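PDB 3H1T: type I site-specific restriction-modification system, R (Restriction) subunit from Vibrio vulnificus, which probably binds DNA and hydrolyses ATP as the motor subunit of a type I restriction enzyme, this fragment holding that subunit's N-terminal part and two helicase-like domains. Local coordinates for residues V379-D384 against K419-A424; H428-M433 against N461-L466; H470-A475 against L489-E494. One frame throughout, in Å; residues are numbered along the deposited sequence.

Interaction 1: residues V379-D384 against K419-A424; sequences VISEVD and KARTDA
Arg421 reaches from the junction of helices 412-420 and 422-436 to the end of strand 374-381, a parallel strand in the sheet of the second helicase-like, RecA-type domain. Its chain runs extended from CG to NE and lays the guanidinium across Ser381. Ser381 CB sits 3.7 Å above the centre of the guanidinium plane, and OG lies over the same face, 3.4 Å from Arg421 CD. No hydrogen bond crosses between the segments, so the contact is one of van der Waals packing, a flat cation resting on the small side chain of the buried Ser381. Ser381 also opens a type I beta turn that runs to Asp384, and this turn carries Val383 round to the arginine's far end. Val383 and Arg421 approach from opposite directions. Beyond them, Glu584 in the loop after strand 576-582 touches both Arg421 and Val383. Arg421 also occupies the N-cap position of helix 422-436, so the contact joins the start of that helix to the C-terminal end of an inner strand. The valine's contribution comes through one methyl, since Val383 CG2 meets Arg421 NH2 obliquely at 3.3 Å.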
ATOM      1  N   VAL A 379     -18.956  12.314 -15.577  1.00 32.23           N
ATOM      2  CA  VAL A 379     -20.069  12.400 -16.505  1.00 33.03           C
ATOM      3  C   VAL A 379     -21.293  12.936 -15.801  1.00 34.48           C
ATOM      4  O   VAL A 379     -21.819  12.289 -14.897  1.00 35.08           O
ATOM      5  CB  VAL A 379     -20.428  11.032 -17.079  1.00 27.03           C
ATOM      6  CG1 VAL A 379     -21.494  11.196 -18.157  1.00 25.93           C
ATOM      7  CG2 VAL A 379     -19.185  10.374 -17.635  1.00 26.15           C
ATOM      8  N   ILE A 380     -21.753  14.117 -16.197  1.00 29.41           N
ATOM      9  CA  ILE A 380     -22.926  14.673 -15.558  1.00 32.03           C
ATOM     10  C   ILE A 380     -24.115  14.717 -16.517  1.00 33.36           C
ATOM     11  O   ILE A 380     -23.977  14.936 -17.730  1.00 32.34           O
ATOM     12  CB  ILE A 380     -22.660  16.103 -15.002  1.00 53.29           C
ATOM     13  CG1 ILE A 380     -23.869  16.574 -14.188  1.00 54.80           C
ATOM     14  CG2 ILE A 380     -22.455  17.088 -16.143  1.00 53.05           C
ATOM     15  CD1 ILE A 380     -24.124  15.784 -12.925  1.00 57.64           C
ATOM     16  N   SER A 381     -25.295  14.488 -15.958  1.00 55.26           N
ATOM     17  CA  SER A 381     -26.521  14.499 -16.740  1.00 58.39           C
ATOM     18  C   SER A 381     -26.924  15.949 -17.051  1.00 61.38           C
ATOM     19  O   SER A 381     -26.876  16.826 -16.176  1.00 61.23           O
ATOM     20  CB  SER A 381     -27.628  13.776 -15.966  1.00 47.93           C
ATOM     21  OG  SER A 381     -27.224  12.456 -15.615  1.00 46.50           O
ATOM     22  N   GLU A 382     -27.323  16.191 -18.299  1.00 63.41           N
ATOM     23  CA  GLU A 382     -27.715  17.524 -18.763  1.00 65.79           C
ATOM     24  C   GLU A 382     -28.664  18.289 -17.854  1.00 66.78           C
ATOM     25  O   GLU A 382     -28.498  19.494 -17.655  1.00 67.18           O
ATOM     26  CB  GLU A 382     -28.355  17.428 -20.142  1.00 69.26           C
ATOM     27  CG  GLU A 382     -28.423  18.733 -20.903  1.00 70.40           C
ATOM     28  CD  GLU A 382     -29.191  18.583 -22.201  1.00 74.15           C
ATOM     29  OE1 GLU A 382     -29.643  17.450 -22.490  1.00 74.65           O
ATOM     30  OE2 GLU A 382     -29.347  19.590 -22.931  1.00 75.06           O
ATOM     31  N   VAL A 383     -29.663  17.615 -17.305  1.00 68.68           N
ATOM     32  CA  VAL A 383     -30.616  18.316 -16.460  1.00 70.90           C
ATOM     33  C   VAL A 383     -29.887  19.188 -15.444  1.00 73.20           C
ATOM     34  O   VAL A 383     -30.396  20.217 -15.000  1.00 73.24           O
ATOM     35  CB  VAL A 383     -31.565  17.330 -15.763  1.00 68.83           C
ATOM     36  CG1 VAL A 383     -32.111  16.357 -16.789  1.00 68.93           C
ATOM     37  CG2 VAL A 383     -30.855  16.605 -14.627  1.00 67.75           C
ATOM     38  N   ASP A 384     -28.687  18.776 -15.057  1.00 85.34           N
ATOM     39  CA  ASP A 384     -27.922  19.604 -14.146  1.00 87.66           C
ATOM     40  C   ASP A 384     -26.802  20.208 -14.969  1.00 89.27           C
ATOM     41  O   ASP A 384     -25.873  19.508 -15.377  1.00 89.80           O
ATOM     42  CB  ASP A 384     -27.350  18.797 -12.979  1.00 93.47           C
ATOM     43  CG  ASP A 384     -27.437  19.553 -11.664  1.00 95.39           C
ATOM     44  OD1 ASP A 384     -28.509  20.139 -11.393  1.00 95.47           O
ATOM     45  OD2 ASP A 384     -26.453  19.556 -10.896  1.00 96.28           O
ATOM     46  N   LYS A 419     -30.782   5.357 -10.248  1.00 40.01           N
ATOM     47  CA  LYS A 419     -31.470   4.167 -10.745  1.00 38.84           C
ATOM     48  C   LYS A 419     -32.347   4.466 -11.960  1.00 37.85           C
ATOM     49  O   LYS A 419     -32.568   3.599 -12.802  1.00 38.55           O
ATOM     50  CB  LYS A 419     -32.322   3.546  -9.640  1.00 36.44           C
ATOM     51  CG  LYS A 419     -31.527   3.047  -8.455  1.00 35.80           C
ATOM     52  CD  LYS A 419     -32.453   2.493  -7.387  1.00 37.29           C
ATOM     53  CE  LYS A 419     -32.462   0.977  -7.387  1.00 36.35           C
ATOM     54  NZ  LYS A 419     -33.569   0.447  -6.557  1.00 35.27           N
ATOM     55  N   ALA A 420     -32.834   5.694 -12.055  1.00 36.15           N
ATOM     56  CA  ALA A 420     -33.681   6.083 -13.167  1.00 35.84           C
ATOM     57  C   ALA A 420     -32.848   6.290 -14.435  1.00 37.01           C
ATOM     58  O   ALA A 420     -33.377   6.310 -15.547  1.00 38.89           O
ATOM     59  CB  ALA A 420     -34.437   7.362 -12.812  1.00 20.25           C
ATOM     60  N   ARG A 421     -31.537   6.420 -14.280  1.00 34.17           N
ATOM     61  CA  ARG A 421     -30.679   6.642 -15.441  1.00 34.40           C
ATOM     62  C   ARG A 421     -29.809   5.460 -15.836  1.00 33.35           C
ATOM     63  O   ARG A 421     -28.891   5.596 -16.653  1.00 33.00           O
ATOM     64  CB  ARG A 421     -29.793   7.851 -15.188  1.00 61.24           C
ATOM     65  CG  ARG A 421     -30.591   9.113 -14.962  1.00 65.50           C
ATOM     66  CD  ARG A 421     -29.703  10.291 -14.627  1.00 69.07           C
ATOM     67  NE  ARG A 421     -30.505  11.499 -14.498  1.00 73.94           N
ATOM     68  CZ  ARG A 421     -30.279  12.455 -13.604  1.00 75.32           C
ATOM     69  NH1 ARG A 421     -29.265  12.347 -12.749  1.00 76.50           N
ATOM     70  NH2 ARG A 421     -31.070  13.517 -13.565  1.00 76.83           N
ATOM     71  N   THR A 422     -30.112   4.299 -15.274  1.00 32.75           N
ATOM     72  CA  THR A 422     -29.351   3.100 -15.559  1.00 32.46           C
ATOM     73  C   THR A 422     -29.078   2.879 -17.032  1.00 32.65           C
ATOM     74  O   THR A 422     -27.984   2.489 -17.401  1.00 34.02           O
ATOM     75  CB  THR A 422     -30.055   1.854 -14.997  1.00 34.12           C
ATOM     76  OG1 THR A 422     -30.080   1.931 -13.564  1.00 32.09           O
ATOM     77  CG2 THR A 422     -29.325   0.589 -15.440  1.00 32.33           C
ATOM     78  N   ASP A 423     -30.061   3.129 -17.887  1.00 32.67           N
ATOM     79  CA  ASP A 423     -29.853   2.916 -19.309  1.00 32.25           C
ATOM     80  C   ASP A 423     -28.977   3.967 -19.962  1.00 30.68           C
ATOM     81  O   ASP A 423     -28.312   3.685 -20.958  1.00 30.71           O
ATOM     82  CB  ASP A 423     -31.187   2.831 -20.033  1.00 47.36           C
ATOM     83  CG  ASP A 423     -31.658   1.408 -20.201  1.00 51.79           C
ATOM     84  OD1 ASP A 423     -30.885   0.602 -20.751  1.00 54.14           O
ATOM     85  OD2 ASP A 423     -32.795   1.093 -19.791  1.00 54.19           O
ATOM     86  N   ALA A 424     -28.970   5.183 -19.426  1.00 34.52           N
ATOM     87  CA  ALA A 424     -28.122   6.228 -20.005  1.00 32.00           C
ATOM     88  C   ALA A 424     -26.662   5.876 -19.761  1.00 30.31           C
ATOM     89  O   ALA A 424     -25.819   5.957 -20.654  1.00 28.89           O
ATOM     90  CB  ALA A 424     -28.438   7.577 -19.375  1.00 30.29           C
TER

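Interaction 2: residues H428-M433 against N461-L466; sequences HLTDFM and NLNSDL
Thr430, on helix 422-436, and Asn463, at the break between helices 449-462 and 464-467, point at each other from opposite directions and meet through their polar ends. Asn463 ND2 donates to Thr430 OG1 over 3.3 Å, with an N-H...O angle of 150°. The hydroxyl lies 22° out of the amide plane, so this is a long and somewhat tilted bond. It is also not the main polar tie of either group: Thr430 OG1 is hydrogen-bonded to Ala426 O one turn back in its own helix, and Asn463 ND2 to Leu459 O.

The threonine presents both branches to the amide. With OG1 beside its backbone N (chi1 -65°), it brings the hydroxyl to ND2 while its methyl CG2 falls 3.3 Å from Asn463 OD1. That carbonyl oxygen finds its own donor in Arg438 NH2, so both ends of the buried amide are engaged and its rotation is fixed. Arg438 also forms a salt bridge to Asp465 through NH1, so one arginine reaches two residues of this segment.

Leu462 closes the contact from another direction, its side chain slanting across that of Thr430. The touch is made at the root of the leucine, where CB lies 3.6 Å from Thr430 OG1. Thr430 and Leu462 are also the closest backbone pair, with CA atoms 7.0 Å apart. Asn463 is the first residue to leave helical geometry after helix 449-462 and stands at the N-cap position of the next helix, though its side chain makes no capping bond there. Two helices packed beside the mostly parallel sheet thus meet through a threonine and the asparagine between two successive helices, within the alpha/beta layering of the RecA-like C-terminal helicase domain.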
ATOM      1  N   HIS A 428     -23.730   5.052 -22.406  1.00 30.53           N
ATOM      2  CA  HIS A 428     -22.486   5.806 -22.408  1.00 30.53           C
ATOM      3  C   HIS A 428     -21.246   4.950 -22.135  1.00 30.14           C
ATOM      4  O   HIS A 428     -20.215   5.139 -22.775  1.00 31.26           O
ATOM      5  CB  HIS A 428     -22.563   6.944 -21.401  1.00 35.10           C
ATOM      6  CG  HIS A 428     -21.302   7.734 -21.312  1.00 36.92           C
ATOM      7  ND1 HIS A 428     -20.239   7.341 -20.529  1.00 37.62           N
ATOM      8  CD2 HIS A 428     -20.900   8.849 -21.966  1.00 38.97           C
ATOM      9  CE1 HIS A 428     -19.235   8.180 -20.706  1.00 40.04           C
ATOM     10  NE2 HIS A 428     -19.609   9.104 -21.573  1.00 40.02           N
ATOM     11  N   LEU A 429     -21.351   4.000 -21.208  1.00 29.91           N
ATOM     12  CA  LEU A 429     -20.227   3.119 -20.895  1.00 30.24           C
ATOM     13  C   LEU A 429     -19.891   2.231 -22.099  1.00 31.45           C
ATOM     14  O   LEU A 429     -18.714   1.999 -22.423  1.00 31.17           O
ATOM     15  CB  LEU A 429     -20.567   2.247 -19.678  1.00 24.60           C
ATOM     16  CG  LEU A 429     -19.503   1.262 -19.189  1.00 22.60           C
ATOM     17  CD1 LEU A 429     -18.169   1.982 -19.109  1.00 19.23           C
ATOM     18  CD2 LEU A 429     -19.894   0.688 -17.833  1.00 20.22           C
ATOM     19  N   THR A 430     -20.935   1.745 -22.770  1.00 29.16           N
ATOM     20  CA  THR A 430     -20.760   0.873 -23.930  1.00 30.57           C
ATOM     21  C   THR A 430     -20.076   1.583 -25.086  1.00 30.55           C
ATOM     22  O   THR A 430     -19.194   1.012 -25.730  1.00 32.53           O
ATOM     23  CB  THR A 430     -22.120   0.301 -24.418  1.00 33.61           C
ATOM     24  OG1 THR A 430     -22.661  -0.555 -23.401  1.00 34.16           O
ATOM     25  CG2 THR A 430     -21.944  -0.499 -25.717  1.00 32.60           C
ATOM     26  N   ASP A 431     -20.491   2.819 -25.357  1.00 32.24           N
ATOM     27  CA  ASP A 431     -19.895   3.604 -26.442  1.00 31.56           C
ATOM     28  C   ASP A 431     -18.450   3.877 -26.092  1.00 30.03           C
ATOM     29  O   ASP A 431     -17.569   3.780 -26.941  1.00 30.04           O
ATOM     30  CB  ASP A 431     -20.622   4.937 -26.629  1.00 52.30           C
ATOM     31  CG  ASP A 431     -21.949   4.793 -27.356  1.00 57.74           C
ATOM     32  OD1 ASP A 431     -22.232   3.710 -27.918  1.00 58.76           O
ATOM     33  OD2 ASP A 431     -22.703   5.794 -27.380  1.00 63.60           O
ATOM     34  N   PHE A 432     -18.211   4.210 -24.826  1.00 35.54           N
ATOM     35  CA  PHE A 432     -16.864   4.486 -24.347  1.00 36.75           C
ATOM     36  C   PHE A 432     -16.002   3.261 -24.614  1.00 37.79           C
ATOM     37  O   PHE A 432     -14.968   3.347 -25.267  1.00 38.53           O
ATOM     38  CB  PHE A 432     -16.891   4.828 -22.845  1.00 29.08           C
ATOM     39  CG  PHE A 432     -15.531   4.845 -22.200  1.00 29.71           C
ATOM     40  CD1 PHE A 432     -14.947   3.660 -21.747  1.00 30.21           C
ATOM     41  CD2 PHE A 432     -14.824   6.037 -22.051  1.00 29.00           C
ATOM     42  CE1 PHE A 432     -13.681   3.661 -21.154  1.00 30.42           C
ATOM     43  CE2 PHE A 432     -13.554   6.052 -21.461  1.00 29.75           C
ATOM     44  CZ  PHE A 432     -12.979   4.856 -21.012  1.00 29.20           C
HETATM   45  N   MSE A 433     -16.434   2.110 -24.120  1.00 35.27           N
HETATM   46  CA  MSE A 433     -15.677   0.884 -24.330  1.00 36.19           C
HETATM   47  C   MSE A 433     -15.505   0.520 -25.808  1.00 37.98           C
HETATM   48  O   MSE A 433     -14.489  -0.065 -26.189  1.00 38.57           O
HETATM   49  CB  MSE A 433     -16.338  -0.267 -23.566  1.00 43.94           C
HETATM   50  CG  MSE A 433     -16.278  -0.070 -22.053  1.00 48.03           C
HETATM   51 SE   MSE A 433     -16.963  -1.541 -20.976  1.00 57.32          SE
HETATM   52  CE  MSE A 433     -15.534  -2.826 -21.307  1.00 49.67           C
ATOM     53  N   ASN A 461     -27.516  -6.537 -23.155  1.00 31.75           N
ATOM     54  CA  ASN A 461     -28.237  -6.310 -24.393  1.00 32.94           C
ATOM     55  C   ASN A 461     -27.588  -5.265 -25.292  1.00 34.44           C
ATOM     56  O   ASN A 461     -27.726  -5.332 -26.507  1.00 35.58           O
ATOM     57  CB  ASN A 461     -29.682  -5.920 -24.098  1.00 31.36           C
ATOM     58  CG  ASN A 461     -30.438  -7.015 -23.388  1.00 28.59           C
ATOM     59  OD1 ASN A 461     -30.024  -8.175 -23.396  1.00 30.51           O
ATOM     60  ND2 ASN A 461     -31.557  -6.658 -22.778  1.00 29.06           N
ATOM     61  N   LEU A 462     -26.894  -4.294 -24.698  1.00 34.70           N
ATOM     62  CA  LEU A 462     -26.206  -3.266 -25.475  1.00 32.91           C
ATOM     63  C   LEU A 462     -24.998  -3.898 -26.170  1.00 32.94           C
ATOM     64  O   LEU A 462     -24.499  -3.380 -27.165  1.00 33.47           O
ATOM     65  CB  LEU A 462     -25.686  -2.154 -24.562  1.00 29.33           C
ATOM     66  CG  LEU A 462     -26.339  -0.776 -24.396  1.00 29.88           C
ATOM     67  CD1 LEU A 462     -27.279  -0.515 -25.559  1.00 27.56           C
ATOM     68  CD2 LEU A 462     -27.079  -0.709 -23.073  1.00 27.36           C
ATOM     69  N   ASN A 463     -24.521  -5.015 -25.628  1.00 30.29           N
ATOM     70  CA  ASN A 463     -23.353  -5.704 -26.187  1.00 29.91           C
ATOM     71  C   ASN A 463     -23.699  -7.142 -26.564  1.00 30.46           C
ATOM     72  O   ASN A 463     -22.856  -8.044 -26.469  1.00 31.46           O
ATOM     73  CB  ASN A 463     -22.213  -5.704 -25.166  1.00 30.30           C
ATOM     74  CG  ASN A 463     -21.811  -4.305 -24.741  1.00 29.55           C
ATOM     75  OD1 ASN A 463     -20.974  -3.664 -25.379  1.00 30.50           O
ATOM     76  ND2 ASN A 463     -22.428  -3.816 -23.671  1.00 24.66           N
ATOM     77  N   SER A 464     -24.936  -7.342 -27.013  1.00 35.41           N
ATOM     78  CA  SER A 464     -25.419  -8.667 -27.384  1.00 37.62           C
ATOM     79  C   SER A 464     -24.641  -9.303 -28.513  1.00 37.44           C
ATOM     80  O   SER A 464     -24.751 -10.514 -28.728  1.00 37.63           O
ATOM     81  CB  SER A 464     -26.894  -8.622 -27.746  1.00 34.16           C
ATOM     82  OG  SER A 464     -27.069  -7.909 -28.948  1.00 35.27           O
ATOM     83  N   ASP A 465     -23.864  -8.508 -29.245  1.00 36.29           N
ATOM     84  CA  ASP A 465     -23.054  -9.084 -30.306  1.00 35.55           C
ATOM     85  C   ASP A 465     -21.948  -9.862 -29.623  1.00 37.69           C
ATOM     86  O   ASP A 465     -21.480 -10.873 -30.140  1.00 39.35           O
ATOM     87  CB  ASP A 465     -22.464  -8.012 -31.226  1.00 44.91           C
ATOM     88  CG  ASP A 465     -21.632  -6.984 -30.487  1.00 45.81           C
ATOM     89  OD1 ASP A 465     -22.054  -6.538 -29.397  1.00 45.32           O
ATOM     90  OD2 ASP A 465     -20.559  -6.613 -31.024  1.00 46.10           O
ATOM     91  N   LEU A 466     -21.522  -9.405 -28.447  1.00 36.51           N
ATOM     92  CA  LEU A 466     -20.477 -10.126 -27.725  1.00 35.93           C
ATOM     93  C   LEU A 466     -21.098 -11.174 -26.811  1.00 35.08           C
ATOM     94  O   LEU A 466     -20.497 -12.225 -26.563  1.00 33.87           O
ATOM     95  CB  LEU A 466     -19.628  -9.167 -26.894  1.00 43.79           C
ATOM     96  CG  LEU A 466     -18.801  -8.167 -27.689  1.00 43.91           C
ATOM     97  CD1 LEU A 466     -17.897  -7.368 -26.736  1.00 43.50           C
ATOM     98  CD2 LEU A 466     -17.963  -8.936 -28.714  1.00 42.51           C
TER

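Interaction 3: residues H470-A475 against L489-E494; sequences HPDYVA and LSRFQE
Arg491 NH1 is gripped by two groups: it makes a salt bridge with Asp472 OD2 at 3.2 Å and is hydrogen-bonded to His488 ND1, one turn earlier on helix 482-493, so this nitrogen links the carboxylate to the imidazole. The other carboxylate oxygen, Asp472 OD1, is hydrogen-bonded to Thr499 OG1 in the loop leading to strand 502-505. Asp472 therefore stands among three parts of one beta-alpha-beta unit, formed by strand 474-476, helix 482-493 and strand 502-505. Its own place is in the type I turn from His470 to Tyr473, just ahead of the first strand.

The ion pair is single-pronged. Across the two segments the touch is made by OD2 and NH1 alone, and the carboxylate and guanidinium planes are 61° apart, which excludes a flat, two-pronged pairing. The aspartate's CG lies between its backbone N and carbonyl carbon (chi1 67°), directing the carboxylate at the helix. For its part, the arginine sets out with CG beside its backbone N and then bends at chi3 (-133°), swinging the guanidinium round to cross the aspartate obliquely.

Neither residue is fully buried, and the contact sits at the surface of the domain. The positive guanidinium would help to keep Asp472 ionised, though partial access to water probably weakens the attraction. With one single-pronged ionic link, and a neutral hydroxyl satisfying the other carboxylate oxygen, the chemistry implies a modest electrostatic tie between the turn and the helix.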
ATOM      1  N   HIS A 470     -19.816 -14.740 -25.980  1.00 40.70           N
ATOM      2  CA  HIS A 470     -19.392 -14.961 -24.604  1.00 37.89           C
ATOM      3  C   HIS A 470     -20.604 -14.710 -23.689  1.00 37.97           C
ATOM      4  O   HIS A 470     -20.869 -13.576 -23.306  1.00 39.25           O
ATOM      5  CB  HIS A 470     -18.284 -13.968 -24.238  1.00 43.49           C
ATOM      6  CG  HIS A 470     -17.085 -14.026 -25.137  1.00 43.63           C
ATOM      7  ND1 HIS A 470     -16.110 -14.993 -25.016  1.00 44.10           N
ATOM      8  CD2 HIS A 470     -16.710 -13.241 -26.175  1.00 44.41           C
ATOM      9  CE1 HIS A 470     -15.183 -14.798 -25.939  1.00 43.94           C
ATOM     10  NE2 HIS A 470     -15.524 -13.742 -26.654  1.00 45.52           N
ATOM     11  N   PRO A 471     -21.354 -15.761 -23.327  1.00 35.57           N
ATOM     12  CA  PRO A 471     -22.531 -15.604 -22.466  1.00 32.91           C
ATOM     13  C   PRO A 471     -22.272 -14.878 -21.151  1.00 32.68           C
ATOM     14  O   PRO A 471     -23.186 -14.302 -20.566  1.00 31.64           O
ATOM     15  CB  PRO A 471     -22.985 -17.046 -22.250  1.00 29.60           C
ATOM     16  CG  PRO A 471     -22.604 -17.674 -23.550  1.00 30.30           C
ATOM     17  CD  PRO A 471     -21.198 -17.170 -23.710  1.00 30.54           C
ATOM     18  N   ASP A 472     -21.026 -14.884 -20.688  1.00 31.56           N
ATOM     19  CA  ASP A 472     -20.722 -14.235 -19.422  1.00 29.60           C
ATOM     20  C   ASP A 472     -19.936 -12.945 -19.574  1.00 29.41           C
ATOM     21  O   ASP A 472     -19.086 -12.629 -18.734  1.00 30.32           O
ATOM     22  CB  ASP A 472     -19.964 -15.201 -18.513  1.00 33.98           C
ATOM     23  CG  ASP A 472     -18.576 -15.530 -19.036  1.00 35.40           C
ATOM     24  OD1 ASP A 472     -18.379 -15.520 -20.272  1.00 35.95           O
ATOM     25  OD2 ASP A 472     -17.687 -15.814 -18.213  1.00 37.81           O
ATOM     26  N   TYR A 473     -20.216 -12.214 -20.652  1.00 23.51           N
ATOM     27  CA  TYR A 473     -19.559 -10.941 -20.930  1.00 23.71           C
ATOM     28  C   TYR A 473     -19.764  -9.989 -19.748  1.00 25.47           C
ATOM     29  O   TYR A 473     -18.836  -9.312 -19.307  1.00 22.38           O
ATOM     30  CB  TYR A 473     -20.148 -10.321 -22.191  1.00 27.44           C
ATOM     31  CG  TYR A 473     -19.449  -9.052 -22.602  1.00 28.27           C
ATOM     32  CD1 TYR A 473     -18.151  -9.082 -23.124  1.00 29.33           C
ATOM     33  CD2 TYR A 473     -20.075  -7.817 -22.450  1.00 27.24           C
ATOM     34  CE1 TYR A 473     -17.491  -7.903 -23.479  1.00 30.71           C
ATOM     35  CE2 TYR A 473     -19.434  -6.641 -22.809  1.00 29.86           C
ATOM     36  CZ  TYR A 473     -18.145  -6.683 -23.318  1.00 30.12           C
ATOM     37  OH  TYR A 473     -17.543  -5.497 -23.670  1.00 31.42           O
ATOM     38  N   VAL A 474     -21.003  -9.911 -19.271  1.00 31.58           N
ATOM     39  CA  VAL A 474     -21.309  -9.087 -18.115  1.00 31.56           C
ATOM     40  C   VAL A 474     -21.804 -10.067 -17.080  1.00 31.02           C
ATOM     41  O   VAL A 474     -22.438 -11.066 -17.413  1.00 30.61           O
ATOM     42  CB  VAL A 474     -22.454  -8.093 -18.325  1.00 28.26           C
ATOM     43  CG1 VAL A 474     -22.452  -7.114 -17.159  1.00 29.29           C
ATOM     44  CG2 VAL A 474     -22.325  -7.370 -19.649  1.00 29.65           C
ATOM     45  N   ALA A 475     -21.510  -9.798 -15.821  1.00 29.26           N
ATOM     46  CA  ALA A 475     -21.960 -10.686 -14.780  1.00 27.63           C
ATOM     47  C   ALA A 475     -22.117  -9.876 -13.520  1.00 26.17           C
ATOM     48  O   ALA A 475     -21.402  -8.900 -13.293  1.00 25.85           O
ATOM     49  CB  ALA A 475     -20.953 -11.810 -14.570  1.00 28.26           C
ATOM     50  N   LEU A 489     -16.673 -14.056 -10.359  1.00 32.52           N
ATOM     51  CA  LEU A 489     -15.648 -13.226  -9.748  1.00 34.62           C
ATOM     52  C   LEU A 489     -14.287 -13.883  -9.902  1.00 34.86           C
ATOM     53  O   LEU A 489     -13.299 -13.237 -10.271  1.00 36.53           O
ATOM     54  CB  LEU A 489     -15.969 -13.041  -8.265  1.00 34.69           C
ATOM     55  CG  LEU A 489     -14.955 -12.339  -7.358  1.00 36.85           C
ATOM     56  CD1 LEU A 489     -14.773 -10.887  -7.787  1.00 36.07           C
ATOM     57  CD2 LEU A 489     -15.450 -12.415  -5.917  1.00 38.05           C
ATOM     58  N   SER A 490     -14.243 -15.177  -9.611  1.00 31.52           N
ATOM     59  CA  SER A 490     -13.025 -15.970  -9.685  1.00 30.99           C
ATOM     60  C   SER A 490     -12.338 -15.894 -11.037  1.00 31.18           C
ATOM     61  O   SER A 490     -11.135 -15.674 -11.121  1.00 33.20           O
ATOM     62  CB  SER A 490     -13.346 -17.430  -9.354  1.00 41.02           C
ATOM     63  OG  SER A 490     -12.172 -18.220  -9.328  1.00 44.71           O
ATOM     64  N   ARG A 491     -13.112 -16.093 -12.097  1.00 38.72           N
ATOM     65  CA  ARG A 491     -12.588 -16.055 -13.465  1.00 37.25           C
ATOM     66  C   ARG A 491     -12.200 -14.641 -13.856  1.00 37.34           C
ATOM     67  O   ARG A 491     -11.221 -14.428 -14.575  1.00 36.99           O
ATOM     68  CB  ARG A 491     -13.630 -16.574 -14.461  1.00 52.17           C
ATOM     69  CG  ARG A 491     -14.132 -17.987 -14.172  1.00 56.92           C
ATOM     70  CD  ARG A 491     -14.994 -18.541 -15.322  1.00 59.54           C
ATOM     71  NE  ARG A 491     -16.237 -19.142 -14.831  1.00 63.64           N
ATOM     72  CZ  ARG A 491     -17.425 -18.532 -14.855  1.00 66.56           C
ATOM     73  NH1 ARG A 491     -17.538 -17.301 -15.363  1.00 64.68           N
ATOM     74  NH2 ARG A 491     -18.501 -19.135 -14.348  1.00 65.43           N
ATOM     75  N   PHE A 492     -12.984 -13.677 -13.389  1.00 34.02           N
ATOM     76  CA  PHE A 492     -12.741 -12.266 -13.681  1.00 32.36           C
ATOM     77  C   PHE A 492     -11.361 -11.831 -13.174  1.00 33.43           C
ATOM     78  O   PHE A 492     -10.629 -11.091 -13.835  1.00 32.47           O
ATOM     79  CB  PHE A 492     -13.821 -11.409 -13.010  1.00 25.09           C
ATOM     80  CG  PHE A 492     -13.573  -9.928 -13.093  1.00 22.33           C
ATOM     81  CD1 PHE A 492     -13.882  -9.210 -14.243  1.00 20.66           C
ATOM     82  CD2 PHE A 492     -13.069  -9.242 -11.995  1.00 20.26           C
ATOM     83  CE1 PHE A 492     -13.692  -7.817 -14.281  1.00 19.09           C
ATOM     84  CE2 PHE A 492     -12.883  -7.871 -12.027  1.00 19.08           C
ATOM     85  CZ  PHE A 492     -13.195  -7.156 -13.172  1.00 17.24           C
ATOM     86  N   GLN A 493     -11.020 -12.307 -11.982  1.00 30.80           N
ATOM     87  CA  GLN A 493      -9.765 -11.994 -11.330  1.00 31.85           C
ATOM     88  C   GLN A 493      -8.547 -12.586 -12.017  1.00 34.66           C
ATOM     89  O   GLN A 493      -7.435 -12.079 -11.860  1.00 35.06           O
ATOM     90  CB  GLN A 493      -9.817 -12.469  -9.881  1.00 28.81           C
ATOM     91  CG  GLN A 493     -10.733 -11.639  -9.013  1.00 28.92           C
ATOM     92  CD  GLN A 493     -10.673 -12.051  -7.566  1.00 30.97           C
ATOM     93  OE1 GLN A 493     -11.055 -11.297  -6.680  1.00 31.79           O
ATOM     94  NE2 GLN A 493     -10.189 -13.259  -7.317  1.00 30.79           N
ATOM     95  N   GLU A 494      -8.753 -13.649 -12.785  1.00 44.85           N
ATOM     96  CA  GLU A 494      -7.640 -14.300 -13.464  1.00 47.65           C
ATOM     97  C   GLU A 494      -7.078 -13.439 -14.573  1.00 48.60           C
ATOM     98  O   GLU A 494      -7.832 -12.842 -15.346  1.00 48.81           O
ATOM     99  CB  GLU A 494      -8.095 -15.655 -14.004  1.00 54.64           C
ATOM    100  CG  GLU A 494      -8.952 -16.365 -12.990  1.00 58.79           C
ATOM    101  CD  GLU A 494      -8.989 -17.858 -13.160  1.00 63.26           C
ATOM    102  OE1 GLU A 494      -9.454 -18.346 -14.220  1.00 64.16           O
ATOM    103  OE2 GLU A 494      -8.554 -18.542 -12.209  1.00 63.70           O
TER

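How the interactions relate
The three contacts follow one another along the chain and belong to the same RecA-like domain, whose sheet is reached by interactions 1 and 3. Interactions 1 and 2 share helix 422-436; their centres are about 17 Å apart, and Val379 CG2 packs on His428 CE1 at 3.8 Å. Interaction 2 passes to interaction 3, about 16 Å away between centres, through Tyr473: its CE1 meets Leu466 CD1 at 3.3 Å and its CE2 meets Asn463 CB at 3.8 Å. Interactions 1 and 3 do not touch, their nearest atoms lying about 10 Å apart. The middle contact thus bridges the other two.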